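Local coordinates for aldehyde dehydrogenase 12 (Zea mays, PDB 6D97), which oxidises L-glutamate gamma-semialdehyde to glutamate with NAD+ as hydride acceptor, the last step of proline catabolism in plants, at residues V45-Q50 with A75-T80; Q135-K140 with V227-E232; V220-S225 with D249-D254. All blocks are in the same frame, centred on the assembly; numbering follows the deposited sequence.

Contact 1. Residues V45-Q50 with A75-T80; sequences VQNFVQ and AEVQGT
N47 reaches across to A75 with its amide nitrogen: ND2 lies 2.8 Å from A75 O, in the plane of that carbonyl and on one of its lone pairs, and the acceptor sits only 12° out of the plane of the N47 amide. CG of N47 stands beside the backbone N and anti to the carbonyl carbon (chi1 -49°), which directs the flat amide at the other segment. The other amide atom, OD1, accepts a hydrogen bond from N252 N, and ND2 has a second, weak bond to A55 O. Bonds to both OD1 and ND2 thus fix the rotation of this buried amide. The CB of A75 comes to 3.6 Å from N47 ND2, while V77 brings in CG2, the branch beside its own backbone N, to 3.6 Å from N47 ND2, its side chain lying aslant that of N47. One backbone bond completes the contact, A75 N to V45 O at 3.0 Å, with the donor almost in line with the C=O bond. It carries on, just beyond strand 70-74, the pairing with strand 43-49; from there the N47 side chain takes over. These parallel neighbours are the inner strands of the mixed N-terminal sheet of this aldehyde dehydrogenase fold.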
ATOM      1  N   VAL A  45      29.192  18.659  28.064  1.00 41.37           N
ATOM      2  CA  VAL A  45      28.344  18.439  26.900  1.00 33.17           C
ATOM      3  C   VAL A  45      28.402  19.688  26.037  1.00 35.45           C
ATOM      4  O   VAL A  45      28.171  20.799  26.527  1.00 33.01           O
ATOM      5  CB  VAL A  45      26.891  18.125  27.301  1.00 29.81           C
ATOM      6  CG1 VAL A  45      26.039  17.875  26.061  1.00 28.72           C
ATOM      7  CG2 VAL A  45      26.861  16.939  28.233  1.00 28.12           C
ATOM      8  N   GLN A  46      28.710  19.506  24.761  1.00 37.08           N
ATOM      9  CA  GLN A  46      28.869  20.619  23.842  1.00 29.42           C
ATOM     10  C   GLN A  46      27.726  20.654  22.842  1.00 28.37           C
ATOM     11  O   GLN A  46      26.974  19.690  22.670  1.00 32.14           O
ATOM     12  CB  GLN A  46      30.209  20.529  23.105  1.00 30.08           C
ATOM     13  CG  GLN A  46      31.417  20.541  24.022  1.00 45.38           C
ATOM     14  CD  GLN A  46      32.718  20.417  23.265  1.00 53.98           C
ATOM     15  OE1 GLN A  46      33.210  19.315  23.032  1.00 54.59           O
ATOM     16  NE2 GLN A  46      33.278  21.552  22.864  1.00 52.14           N
ATOM     17  N   ASN A  47      27.612  21.793  22.178  1.00 32.00           N
ATOM     18  CA  ASN A  47      26.719  21.932  21.044  1.00 35.28           C
ATOM     19  C   ASN A  47      27.457  21.565  19.763  1.00 27.79           C
ATOM     20  O   ASN A  47      28.688  21.549  19.706  1.00 34.40           O
ATOM     21  CB  ASN A  47      26.178  23.359  20.950  1.00 30.60           C
ATOM     22  CG  ASN A  47      25.632  23.864  22.273  1.00 29.12           C
ATOM     23  OD1 ASN A  47      24.556  23.452  22.715  1.00 27.87           O
ATOM     24  ND2 ASN A  47      26.375  24.761  22.918  1.00 29.75           N
ATOM     25  N   PHE A  48      26.682  21.260  18.728  1.00 26.90           N
ATOM     26  CA  PHE A  48      27.210  21.057  17.387  1.00 28.76           C
ATOM     27  C   PHE A  48      26.421  21.944  16.440  1.00 29.95           C
ATOM     28  O   PHE A  48      25.198  21.802  16.330  1.00 32.60           O
ATOM     29  CB  PHE A  48      27.110  19.590  16.964  1.00 30.36           C
ATOM     30  CG  PHE A  48      27.896  19.259  15.730  1.00 28.69           C
ATOM     31  CD1 PHE A  48      29.252  18.995  15.812  1.00 36.17           C
ATOM     32  CD2 PHE A  48      27.278  19.197  14.494  1.00 27.98           C
ATOM     33  CE1 PHE A  48      29.977  18.681  14.684  1.00 31.62           C
ATOM     34  CE2 PHE A  48      27.999  18.883  13.363  1.00 26.83           C
ATOM     35  CZ  PHE A  48      29.351  18.629  13.458  1.00 29.02           C
ATOM     36  N   VAL A  49      27.112  22.857  15.766  1.00 31.42           N
ATOM     37  CA  VAL A  49      26.457  23.798  14.867  1.00 28.37           C
ATOM     38  C   VAL A  49      27.448  24.200  13.788  1.00 37.87           C
ATOM     39  O   VAL A  49      28.648  24.341  14.045  1.00 28.95           O
ATOM     40  CB  VAL A  49      25.916  25.025  15.633  1.00 36.17           C
ATOM     41  CG1 VAL A  49      27.058  25.879  16.161  1.00 29.19           C
ATOM     42  CG2 VAL A  49      24.998  25.848  14.752  1.00 27.68           C
ATOM     43  N   GLN A  50      26.928  24.361  12.573  1.00 31.53           N
ATOM     44  CA  GLN A  50      27.721  24.730  11.404  1.00 30.60           C
ATOM     45  C   GLN A  50      28.930  23.813  11.234  1.00 41.18           C
ATOM     46  O   GLN A  50      29.997  24.243  10.791  1.00 38.57           O
ATOM     47  CB  GLN A  50      28.143  26.201  11.474  1.00 39.03           C
ATOM     48  CG  GLN A  50      27.055  27.113  12.032  1.00 51.65           C
ATOM     49  CD  GLN A  50      26.841  28.349  11.190  1.00 55.58           C
ATOM     50  OE1 GLN A  50      26.433  28.262  10.033  1.00 61.16           O
ATOM     51  NE2 GLN A  50      27.119  29.512  11.766  1.00 58.94           N
ATOM     52  N   ALA A  75      26.869  23.157  27.865  1.00 35.76           N
ATOM     53  CA  ALA A  75      27.100  24.440  27.200  1.00 37.40           C
ATOM     54  C   ALA A  75      25.767  25.016  26.721  1.00 33.88           C
ATOM     55  O   ALA A  75      25.445  25.039  25.532  1.00 34.78           O
ATOM     56  CB  ALA A  75      28.080  24.272  26.047  1.00 38.62           C
ATOM     57  N   GLU A  76      24.988  25.505  27.681  1.00 32.00           N
ATOM     58  CA  GLU A  76      23.653  25.995  27.366  1.00 39.06           C
ATOM     59  C   GLU A  76      23.737  27.342  26.656  1.00 37.93           C
ATOM     60  O   GLU A  76      24.346  28.289  27.164  1.00 39.76           O
ATOM     61  CB  GLU A  76      22.804  26.086  28.631  1.00 30.63           C
ATOM     62  CG  GLU A  76      22.205  24.737  29.021  1.00 48.09           C
ATOM     63  CD  GLU A  76      21.158  24.840  30.108  1.00 43.69           C
ATOM     64  OE1 GLU A  76      21.131  25.871  30.810  1.00 44.82           O
ATOM     65  OE2 GLU A  76      20.352  23.895  30.252  1.00 35.11           O
ATOM     66  N   VAL A  77      23.131  27.412  25.476  1.00 39.53           N
ATOM     67  CA  VAL A  77      23.119  28.623  24.665  1.00 40.97           C
ATOM     68  C   VAL A  77      22.095  29.596  25.229  1.00 38.84           C
ATOM     69  O   VAL A  77      20.999  29.199  25.644  1.00 36.30           O
ATOM     70  CB  VAL A  77      22.811  28.274  23.196  1.00 43.07           C
ATOM     71  CG1 VAL A  77      22.642  29.532  22.356  1.00 48.36           C
ATOM     72  CG2 VAL A  77      23.904  27.387  22.625  1.00 41.51           C
ATOM     73  N   GLN A  78      22.447  30.877  25.245  1.00 45.79           N
ATOM     74  CA  GLN A  78      21.553  31.913  25.733  1.00 42.90           C
ATOM     75  C   GLN A  78      20.789  32.537  24.566  1.00 47.21           C
ATOM     76  O   GLN A  78      21.078  32.288  23.395  1.00 51.72           O
ATOM     77  CB  GLN A  78      22.335  32.965  26.520  1.00 34.60           C
ATOM     78  CG  GLN A  78      22.802  32.474  27.887  1.00 49.23           C
ATOM     79  CD  GLN A  78      24.118  33.100  28.317  1.00 67.68           C
ATOM     80  OE1 GLN A  78      24.179  34.288  28.638  1.00 71.43           O
ATOM     81  NE2 GLN A  78      25.183  32.302  28.313  1.00 76.85           N
ATOM     82  N   GLY A  79      19.785  33.347  24.907  1.00 43.68           N
ATOM     83  CA  GLY A  79      18.862  33.835  23.897  1.00 33.58           C
ATOM     84  C   GLY A  79      19.509  34.709  22.842  1.00 41.96           C
ATOM     85  O   GLY A  79      18.984  34.841  21.734  1.00 38.01           O
ATOM     86  N   THR A  80      20.651  35.318  23.166  1.00 37.67           N
ATOM     87  CA  THR A  80      21.355  36.187  22.233  1.00 47.62           C
ATOM     88  C   THR A  80      22.598  35.533  21.641  1.00 45.70           C
ATOM     89  O   THR A  80      23.475  36.238  21.135  1.00 38.60           O
ATOM     90  CB  THR A  80      21.728  37.509  22.907  1.00 51.45           C
ATOM     91  OG1 THR A  80      22.267  37.256  24.212  1.00 52.30           O
ATOM     92  CG2 THR A  80      20.508  38.415  23.016  1.00 50.36           C
TER

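Contact 2. Residues Q135-K140 with V227-E232; sequences QRVSPK and VSIVME
V137 packs against V227, I229 and V230 in a buried, largely apolar contact between two helix ends: the last turn of helix 124-137 meets V227, just ahead of helix 229-240, and that helix's first turn. The second helix is the connection of a beta-alpha-beta crossover in the Rossmann-type NAD-binding part of the aldehyde dehydrogenase fold, running from strand 218-223 to strand 249-251. No hydrogen bond crosses here; the grip is carried by methyl groups. With chi1 at -67°, V137 sets CG1 beside its backbone N and CG2 between that N and the carbonyl carbon, which points CG1 at I229 and CG2 at V227 and V230. CG1 meets CG2 of I229 at 3.7 Å, the two side chains crossing at a slant. CG2 of V137 rests against CB of V227 at 3.7 Å and also faces CG2 of V230, 3.9 Å away. The CG1 branch of V227 lies over the point where the first helix ends, 3.7 Å from V137 O and 4.0 Å from CB of S138. L133, one turn back in helix 124-137, also touches I229 and V230, and P201 touches S138, V227 and V230. A43 and V45 of strand 43-49 also touch I229. S138 is the first residue to leave helical geometry, and its OG turns to N199 O. The chain then turns back toward Q135, whose NE2 donates to K140 O at 2.9 Å, lying in the plane of that carbonyl.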
ATOM      1  N   GLN A 135      21.836   5.399  32.444  1.00 28.51           N
ATOM      2  CA  GLN A 135      21.569   5.211  33.866  1.00 29.28           C
ATOM      3  C   GLN A 135      22.044   6.385  34.706  1.00 28.75           C
ATOM      4  O   GLN A 135      21.394   6.743  35.692  1.00 30.39           O
ATOM      5  CB  GLN A 135      22.246   3.936  34.363  1.00 39.31           C
ATOM      6  CG  GLN A 135      21.453   2.670  34.188  1.00 30.48           C
ATOM      7  CD  GLN A 135      22.074   1.509  34.931  1.00 40.34           C
ATOM      8  OE1 GLN A 135      23.136   1.015  34.560  1.00 45.65           O
ATOM      9  NE2 GLN A 135      21.415   1.069  35.993  1.00 26.40           N
ATOM     10  N   ARG A 136      23.178   6.988  34.349  1.00 26.46           N
ATOM     11  CA  ARG A 136      23.732   8.041  35.193  1.00 27.85           C
ATOM     12  C   ARG A 136      22.897   9.314  35.150  1.00 27.03           C
ATOM     13  O   ARG A 136      22.827  10.039  36.141  1.00 31.27           O
ATOM     14  CB  ARG A 136      25.178   8.345  34.795  1.00 27.91           C
ATOM     15  CG  ARG A 136      26.187   7.210  34.984  1.00 28.46           C
ATOM     16  CD  ARG A 136      26.292   6.740  36.429  1.00 29.24           C
ATOM     17  NE  ARG A 136      26.519   7.840  37.362  1.00 31.94           N
ATOM     18  CZ  ARG A 136      27.710   8.353  37.652  1.00 36.38           C
ATOM     19  NH1 ARG A 136      28.805   7.874  37.083  1.00 31.29           N
ATOM     20  NH2 ARG A 136      27.805   9.355  38.512  1.00 31.66           N
ATOM     21  N   VAL A 137      22.260   9.607  34.024  1.00 31.00           N
ATOM     22  CA  VAL A 137      21.541  10.863  33.856  1.00 28.40           C
ATOM     23  C   VAL A 137      20.034  10.687  34.003  1.00 32.18           C
ATOM     24  O   VAL A 137      19.364  11.564  34.545  1.00 27.98           O
ATOM     25  CB  VAL A 137      21.902  11.519  32.506  1.00 25.95           C
ATOM     26  CG1 VAL A 137      23.343  11.945  32.520  1.00 26.48           C
ATOM     27  CG2 VAL A 137      21.650  10.559  31.354  1.00 24.81           C
ATOM     28  N   SER A 138      19.483   9.580  33.517  1.00 28.88           N
ATOM     29  CA  SER A 138      18.062   9.265  33.653  1.00 33.45           C
ATOM     30  C   SER A 138      17.961   7.941  34.398  1.00 30.85           C
ATOM     31  O   SER A 138      17.795   6.883  33.777  1.00 35.61           O
ATOM     32  CB  SER A 138      17.361   9.202  32.296  1.00 31.23           C
ATOM     33  OG  SER A 138      15.982   8.928  32.449  1.00 32.25           O
ATOM     34  N   PRO A 139      18.043   7.972  35.730  1.00 36.10           N
ATOM     35  CA  PRO A 139      18.221   6.737  36.509  1.00 36.83           C
ATOM     36  C   PRO A 139      17.101   5.731  36.289  1.00 34.00           C
ATOM     37  O   PRO A 139      15.915   6.043  36.426  1.00 34.47           O
ATOM     38  CB  PRO A 139      18.254   7.242  37.957  1.00 34.65           C
ATOM     39  CG  PRO A 139      18.744   8.652  37.834  1.00 33.82           C
ATOM     40  CD  PRO A 139      18.118   9.172  36.578  1.00 27.58           C
ATOM     41  N   LYS A 140      17.505   4.516  35.933  1.00 30.81           N
ATOM     42  CA  LYS A 140      16.620   3.385  35.700  1.00 34.32           C
ATOM     43  C   LYS A 140      17.488   2.138  35.778  1.00 34.77           C
ATOM     44  O   LYS A 140      18.718   2.222  35.778  1.00 39.48           O
ATOM     45  CB  LYS A 140      15.912   3.499  34.348  1.00 29.02           C
ATOM     46  CG  LYS A 140      16.870   3.543  33.173  1.00 26.82           C
ATOM     47  CD  LYS A 140      16.134   3.659  31.849  1.00 25.65           C
ATOM     48  CE  LYS A 140      15.639   5.078  31.603  1.00 25.26           C
ATOM     49  NZ  LYS A 140      15.009   5.234  30.260  1.00 39.95           N
ATOM     50  N   VAL A 227      20.038  15.196  30.433  1.00 24.90           N
ATOM     51  CA  VAL A 227      20.429  13.917  29.853  1.00 27.81           C
ATOM     52  C   VAL A 227      21.056  14.051  28.475  1.00 26.51           C
ATOM     53  O   VAL A 227      21.372  13.032  27.855  1.00 25.61           O
ATOM     54  CB  VAL A 227      19.233  12.948  29.788  1.00 26.49           C
ATOM     55  CG1 VAL A 227      18.603  12.794  31.155  1.00 23.95           C
ATOM     56  CG2 VAL A 227      18.219  13.447  28.778  1.00 22.94           C
ATOM     57  N   SER A 228      21.258  15.270  27.971  1.00 26.82           N
ATOM     58  CA  SER A 228      21.696  15.454  26.592  1.00 28.51           C
ATOM     59  C   SER A 228      23.078  14.876  26.326  1.00 36.89           C
ATOM     60  O   SER A 228      23.494  14.831  25.162  1.00 32.44           O
ATOM     61  CB  SER A 228      21.689  16.938  26.221  1.00 26.47           C
ATOM     62  OG  SER A 228      22.556  17.686  27.058  1.00 27.68           O
ATOM     63  N   ILE A 229      23.797  14.446  27.367  1.00 34.00           N
ATOM     64  CA  ILE A 229      25.112  13.845  27.169  1.00 26.56           C
ATOM     65  C   ILE A 229      24.998  12.588  26.325  1.00 28.04           C
ATOM     66  O   ILE A 229      25.912  12.257  25.559  1.00 27.07           O
ATOM     67  CB  ILE A 229      25.787  13.562  28.530  1.00 35.07           C
ATOM     68  CG1 ILE A 229      27.274  13.257  28.340  1.00 27.22           C
ATOM     69  CG2 ILE A 229      25.099  12.410  29.259  1.00 30.91           C
ATOM     70  CD1 ILE A 229      28.092  13.359  29.622  1.00 29.01           C
ATOM     71  N   VAL A 230      23.865  11.889  26.418  1.00 30.42           N
ATOM     72  CA  VAL A 230      23.703  10.620  25.717  1.00 28.19           C
ATOM     73  C   VAL A 230      23.670  10.849  24.214  1.00 31.73           C
ATOM     74  O   VAL A 230      24.444  10.252  23.456  1.00 40.07           O
ATOM     75  CB  VAL A 230      22.437   9.895  26.201  1.00 27.63           C
ATOM     76  CG1 VAL A 230      22.207   8.637  25.379  1.00 22.34           C
ATOM     77  CG2 VAL A 230      22.556   9.568  27.678  1.00 23.51           C
ATOM     78  N   MET A 231      22.768  11.725  23.759  1.00 24.92           N
ATOM     79  CA  MET A 231      22.691  12.012  22.331  1.00 26.56           C
ATOM     80  C   MET A 231      23.960  12.673  21.824  1.00 22.91           C
ATOM     81  O   MET A 231      24.306  12.520  20.648  1.00 29.18           O
ATOM     82  CB  MET A 231      21.484  12.894  22.020  1.00 27.54           C
ATOM     83  CG  MET A 231      20.243  12.112  21.680  1.00 31.24           C
ATOM     84  SD  MET A 231      20.503  10.790  20.477  1.00 31.24           S
ATOM     85  CE  MET A 231      20.775  11.737  18.985  1.00 24.71           C
ATOM     86  N   GLU A 232      24.666  13.408  22.685  1.00 23.74           N
ATOM     87  CA  GLU A 232      25.941  13.983  22.277  1.00 25.00           C
ATOM     88  C   GLU A 232      26.928  12.885  21.905  1.00 24.71           C
ATOM     89  O   GLU A 232      27.589  12.952  20.862  1.00 32.06           O
ATOM     90  CB  GLU A 232      26.499  14.865  23.394  1.00 29.78           C
ATOM     91  CG  GLU A 232      27.459  15.933  22.903  1.00 38.62           C
ATOM     92  CD  GLU A 232      28.822  15.850  23.551  1.00 48.09           C
ATOM     93  OE1 GLU A 232      29.296  16.880  24.070  1.00 46.12           O
ATOM     94  OE2 GLU A 232      29.421  14.755  23.542  1.00 56.58           O
TER

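Contact 3. Residues V220-S225 with D249-D254; sequences VLKVDS and DFINSD. With NAD (nicotinamide-adenine-dinucleotide), chain E.
The F250 ring has CG2 of V223 at its edge, 4.2 Å from CE1 and near the ring plane, while L221 O approaches obliquely, 3.4 Å from CD1. The L221 side chain lies alongside F250, pointing the same way, with CD2 near CD1; E232 and I235 of helix 229-240 also touch F250. These are neighbouring parallel strands of a beta-alpha-beta crossover in the Rossmann-type NAD-binding sheet, paired by L221 N to D249 O at 2.9 Å and I251 N to L221 O at 3.0 Å. On the other side of the sheet CG2 of V220 packs on CG2 of I251 at 3.7 Å. K222, an NAD-binding residue, starts on this side too, its CG anti to the backbone N (chi1 -176°), and then bends at chi2 and chi4. This brings NZ to S253 O at 2.8 Å, tilted 26° from the carbonyl plane, and to O2B of the NAD ribose at 2.8 Å; O3B is held weakly. Water 1 accepts from NZ and S253 N and donates to V223 O and S225 OG, which is also hydrogen-bonded to E76 OE2. A methionine in place of K222 would probably leave the ribose O2B and S253 O without their shared donor. K222 NZ thus joins the adenosine ribose to the main chain just after strand 249-251; the link to S253 runs through the lysine.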
ATOM      1  N   VAL A 220      17.480  20.622  13.742  1.00 34.80           N
ATOM      2  CA  VAL A 220      18.201  21.031  14.937  1.00 36.56           C
ATOM      3  C   VAL A 220      17.605  20.247  16.097  1.00 35.58           C
ATOM      4  O   VAL A 220      16.379  20.223  16.277  1.00 31.21           O
ATOM      5  CB  VAL A 220      18.128  22.553  15.167  1.00 37.86           C
ATOM      6  CG1 VAL A 220      16.682  23.033  15.295  1.00 33.09           C
ATOM      7  CG2 VAL A 220      18.945  22.938  16.388  1.00 23.32           C
ATOM      8  N   LEU A 221      18.459  19.552  16.838  1.00 21.55           N
ATOM      9  CA  LEU A 221      18.024  18.632  17.877  1.00 21.21           C
ATOM     10  C   LEU A 221      18.321  19.221  19.248  1.00 24.41           C
ATOM     11  O   LEU A 221      19.455  19.623  19.525  1.00 26.66           O
ATOM     12  CB  LEU A 221      18.708  17.271  17.729  1.00 23.73           C
ATOM     13  CG  LEU A 221      18.471  16.318  18.901  1.00 32.75           C
ATOM     14  CD1 LEU A 221      17.005  15.932  19.026  1.00 20.08           C
ATOM     15  CD2 LEU A 221      19.333  15.082  18.763  1.00 35.36           C
ATOM     16  N   LYS A 222      17.300  19.271  20.097  1.00 31.60           N
ATOM     17  CA  LYS A 222      17.442  19.741  21.468  1.00 26.55           C
ATOM     18  C   LYS A 222      16.953  18.650  22.409  1.00 25.83           C
ATOM     19  O   LYS A 222      15.794  18.227  22.327  1.00 25.65           O
ATOM     20  CB  LYS A 222      16.664  21.040  21.687  1.00 22.81           C
ATOM     21  CG  LYS A 222      16.844  21.657  23.062  1.00 32.27           C
ATOM     22  CD  LYS A 222      15.506  21.805  23.765  1.00 40.30           C
ATOM     23  CE  LYS A 222      15.640  22.566  25.074  1.00 39.73           C
ATOM     24  NZ  LYS A 222      16.352  21.766  26.111  1.00 36.61           N
ATOM     25  N   VAL A 223      17.836  18.195  23.291  1.00 28.42           N
ATOM     26  CA  VAL A 223      17.511  17.213  24.317  1.00 28.31           C
ATOM     27  C   VAL A 223      17.634  17.896  25.670  1.00 32.27           C
ATOM     28  O   VAL A 223      18.505  18.753  25.861  1.00 32.54           O
ATOM     29  CB  VAL A 223      18.429  15.975  24.228  1.00 22.11           C
ATOM     30  CG1 VAL A 223      18.076  14.946  25.297  1.00 27.33           C
ATOM     31  CG2 VAL A 223      18.342  15.359  22.835  1.00 23.36           C
ATOM     32  N   ASP A 224      16.735  17.541  26.591  1.00 29.28           N
ATOM     33  CA  ASP A 224      16.766  18.034  27.962  1.00 25.78           C
ATOM     34  C   ASP A 224      18.184  17.998  28.506  1.00 24.37           C
ATOM     35  O   ASP A 224      18.845  16.954  28.481  1.00 24.20           O
ATOM     36  CB  ASP A 224      15.838  17.193  28.845  1.00 25.59           C
ATOM     37  CG  ASP A 224      15.559  17.846  30.191  1.00 35.64           C
ATOM     38  OD1 ASP A 224      16.513  18.089  30.964  1.00 36.49           O
ATOM     39  OD2 ASP A 224      14.377  18.134  30.469  1.00 44.13           O
ATOM     40  N   SER A 225      18.658  19.155  28.980  1.00 25.24           N
ATOM     41  CA  SER A 225      20.063  19.292  29.348  1.00 29.01           C
ATOM     42  C   SER A 225      20.468  18.302  30.427  1.00 37.15           C
ATOM     43  O   SER A 225      21.653  17.984  30.562  1.00 44.18           O
ATOM     44  CB  SER A 225      20.354  20.716  29.817  1.00 27.00           C
ATOM     45  OG  SER A 225      20.212  21.644  28.755  1.00 28.53           O
ATOM     46  N   ASP A 249      22.222  19.973  13.478  1.00 30.97           N
ATOM     47  CA  ASP A 249      22.758  20.765  14.572  1.00 26.93           C
ATOM     48  C   ASP A 249      22.246  20.220  15.898  1.00 28.54           C
ATOM     49  O   ASP A 249      21.197  19.575  15.966  1.00 26.26           O
ATOM     50  CB  ASP A 249      22.376  22.241  14.436  1.00 31.35           C
ATOM     51  CG  ASP A 249      22.932  22.866  13.180  1.00 35.77           C
ATOM     52  OD1 ASP A 249      24.145  22.722  12.925  1.00 39.21           O
ATOM     53  OD2 ASP A 249      22.150  23.489  12.439  1.00 36.27           O
ATOM     54  N   PHE A 250      22.993  20.516  16.960  1.00 27.93           N
ATOM     55  CA  PHE A 250      22.697  20.031  18.304  1.00 23.97           C
ATOM     56  C   PHE A 250      22.790  21.214  19.256  1.00 28.83           C
ATOM     57  O   PHE A 250      23.866  21.798  19.406  1.00 27.00           O
ATOM     58  CB  PHE A 250      23.686  18.926  18.690  1.00 31.87           C
ATOM     59  CG  PHE A 250      23.380  18.239  19.990  1.00 30.15           C
ATOM     60  CD1 PHE A 250      22.160  17.613  20.198  1.00 23.87           C
ATOM     61  CD2 PHE A 250      24.341  18.180  20.988  1.00 29.95           C
ATOM     62  CE1 PHE A 250      21.895  16.962  21.393  1.00 29.53           C
ATOM     63  CE2 PHE A 250      24.087  17.536  22.183  1.00 31.97           C
ATOM     64  CZ  PHE A 250      22.863  16.923  22.388  1.00 35.28           C
ATOM     65  N   ILE A 251      21.674  21.587  19.878  1.00 27.23           N
ATOM     66  CA  ILE A 251      21.631  22.753  20.754  1.00 25.42           C
ATOM     67  C   ILE A 251      21.242  22.308  22.159  1.00 28.61           C
ATOM     68  O   ILE A 251      20.346  21.472  22.331  1.00 25.34           O
ATOM     69  CB  ILE A 251      20.669  23.837  20.228  1.00 25.44           C
ATOM     70  CG1 ILE A 251      20.697  25.063  21.148  1.00 26.42           C
ATOM     71  CG2 ILE A 251      19.251  23.300  20.090  1.00 24.50           C
ATOM     72  CD1 ILE A 251      20.046  26.303  20.559  1.00 30.18           C
ATOM     73  N   ASN A 252      21.935  22.847  23.156  1.00 26.32           N
ATOM     74  CA  ASN A 252      21.576  22.682  24.557  1.00 29.80           C
ATOM     75  C   ASN A 252      21.145  24.038  25.099  1.00 29.01           C
ATOM     76  O   ASN A 252      21.844  25.037  24.901  1.00 28.11           O
ATOM     77  CB  ASN A 252      22.748  22.131  25.376  1.00 35.51           C
ATOM     78  CG  ASN A 252      23.248  20.786  24.873  1.00 31.11           C
ATOM     79  OD1 ASN A 252      22.803  19.735  25.329  1.00 36.84           O
ATOM     80  ND2 ASN A 252      24.205  20.818  23.954  1.00 33.84           N
ATOM     81  N   SER A 253      19.994  24.074  25.763  1.00 31.35           N
ATOM     82  CA  SER A 253      19.466  25.324  26.297  1.00 38.40           C
ATOM     83  C   SER A 253      18.304  24.998  27.219  1.00 28.95           C
ATOM     84  O   SER A 253      17.816  23.865  27.261  1.00 31.61           O
ATOM     85  CB  SER A 253      19.012  26.275  25.185  1.00 31.62           C
ATOM     86  OG  SER A 253      17.853  25.782  24.534  1.00 32.51           O
ATOM     87  N   ASP A 254      17.867  26.010  27.964  1.00 28.20           N
ATOM     88  CA  ASP A 254      16.603  25.889  28.663  1.00 36.44           C
ATOM     89  C   ASP A 254      15.456  26.033  27.667  1.00 38.31           C
ATOM     90  O   ASP A 254      15.654  26.375  26.496  1.00 31.89           O
ATOM     91  CB  ASP A 254      16.489  26.921  29.790  1.00 29.08           C
ATOM     92  CG  ASP A 254      16.644  28.360  29.309  1.00 48.05           C
ATOM     93  OD1 ASP A 254      16.100  28.725  28.246  1.00 49.64           O
ATOM     94  OD2 ASP A 254      17.293  29.148  30.027  1.00 58.33           O
TER
HETATM   95  PA  NAD E 601       8.969  19.181  29.187  0.70 41.48           P
HETATM   96  O1A NAD E 601       7.755  19.745  28.382  0.70 44.06           O
HETATM   97  O2A NAD E 601       9.293  19.723  30.492  0.70 42.74           O
HETATM   98  O5B NAD E 601      10.336  19.317  28.642  0.70 33.82           O
HETATM   99  C5B NAD E 601      10.704  18.587  27.497  0.70 25.30           C
HETATM  100  C4B NAD E 601      11.650  19.335  26.563  0.70 29.69           C
HETATM  101  O4B NAD E 601      11.071  20.507  26.017  0.70 31.80           O
HETATM  102  C3B NAD E 601      12.950  19.700  27.203  0.70 25.90           C
HETATM  103  O3B NAD E 601      13.991  19.542  26.318  0.70 20.41           O
HETATM  104  C2B NAD E 601      12.752  21.116  27.535  0.70 27.66           C
HETATM  105  O2B NAD E 601      13.957  21.778  27.603  0.70 25.50           O
HETATM  106  C1B NAD E 601      11.920  21.560  26.392  0.70 25.13           C
HETATM  107  N9A NAD E 601      11.119  22.743  26.628  0.70 23.84           N
HETATM  108  C8A NAD E 601      10.448  23.113  27.779  0.70 15.63           C
HETATM  109  N7A NAD E 601       9.805  24.265  27.561  0.70 26.23           N
HETATM  110  C5A NAD E 601      10.026  24.680  26.251  0.70 25.45           C
HETATM  111  C6A NAD E 601       9.624  25.760  25.487  0.70 30.42           C
HETATM  112  N6A NAD E 601       8.778  26.764  26.068  0.70 26.47           N
HETATM  113  N1A NAD E 601      10.023  25.873  24.211  0.70 28.10           N
HETATM  114  C2A NAD E 601      10.822  24.941  23.631  0.70 27.52           C
HETATM  115  N3A NAD E 601      11.237  23.865  24.349  0.70 30.40           N
HETATM  116  C4A NAD E 601      10.860  23.713  25.635  0.70 22.24           C
HETATM  117  O3  NAD E 601       9.000  17.760  29.555  0.70 46.70           O
HETATM  118  PN  NAD E 601       8.986  17.158  31.026  0.70 46.70           P
HETATM  119  O1N NAD E 601       8.763  15.624  30.765  0.70 43.12           O
HETATM  120  O2N NAD E 601      10.315  17.328  31.703  0.70 38.01           O
HETATM  121  O5D NAD E 601       7.868  17.661  31.898  0.70 43.72           O
HETATM  122  O   HOH W   1      19.237  21.312  26.327  1.00 30.97           O
HETATM  123  O   HOH W   2      20.480  19.157  23.738  1.00 24.81           O
HETATM  124  O   HOH W   3      17.097  21.686  29.076  1.00 33.82           O

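Along the chain contact 1 comes first, closing before the others open, whereas the segments of contacts 2 and 3 alternate: 227-232 lies between strands 218-223 and 249-251, within one beta-alpha-beta unit. The centres of contacts 1 and 3 are about 8 Å apart, those of 2 and 3 about 13 Å and those of 1 and 2 about 18 Å. F48 pairs with F250 through the backbone, so strand 43-49 of the N-terminal sheet runs beside outer strand 249-251 of the parallel sheet. E76 reaches S225, E232 reaches the Q46 backbone, and S228 joins N252. The three contacts thus join the N-terminal sheet, the end of helix 124-137, the crossover helix and the nucleotide-binding sheet close to the NAD site.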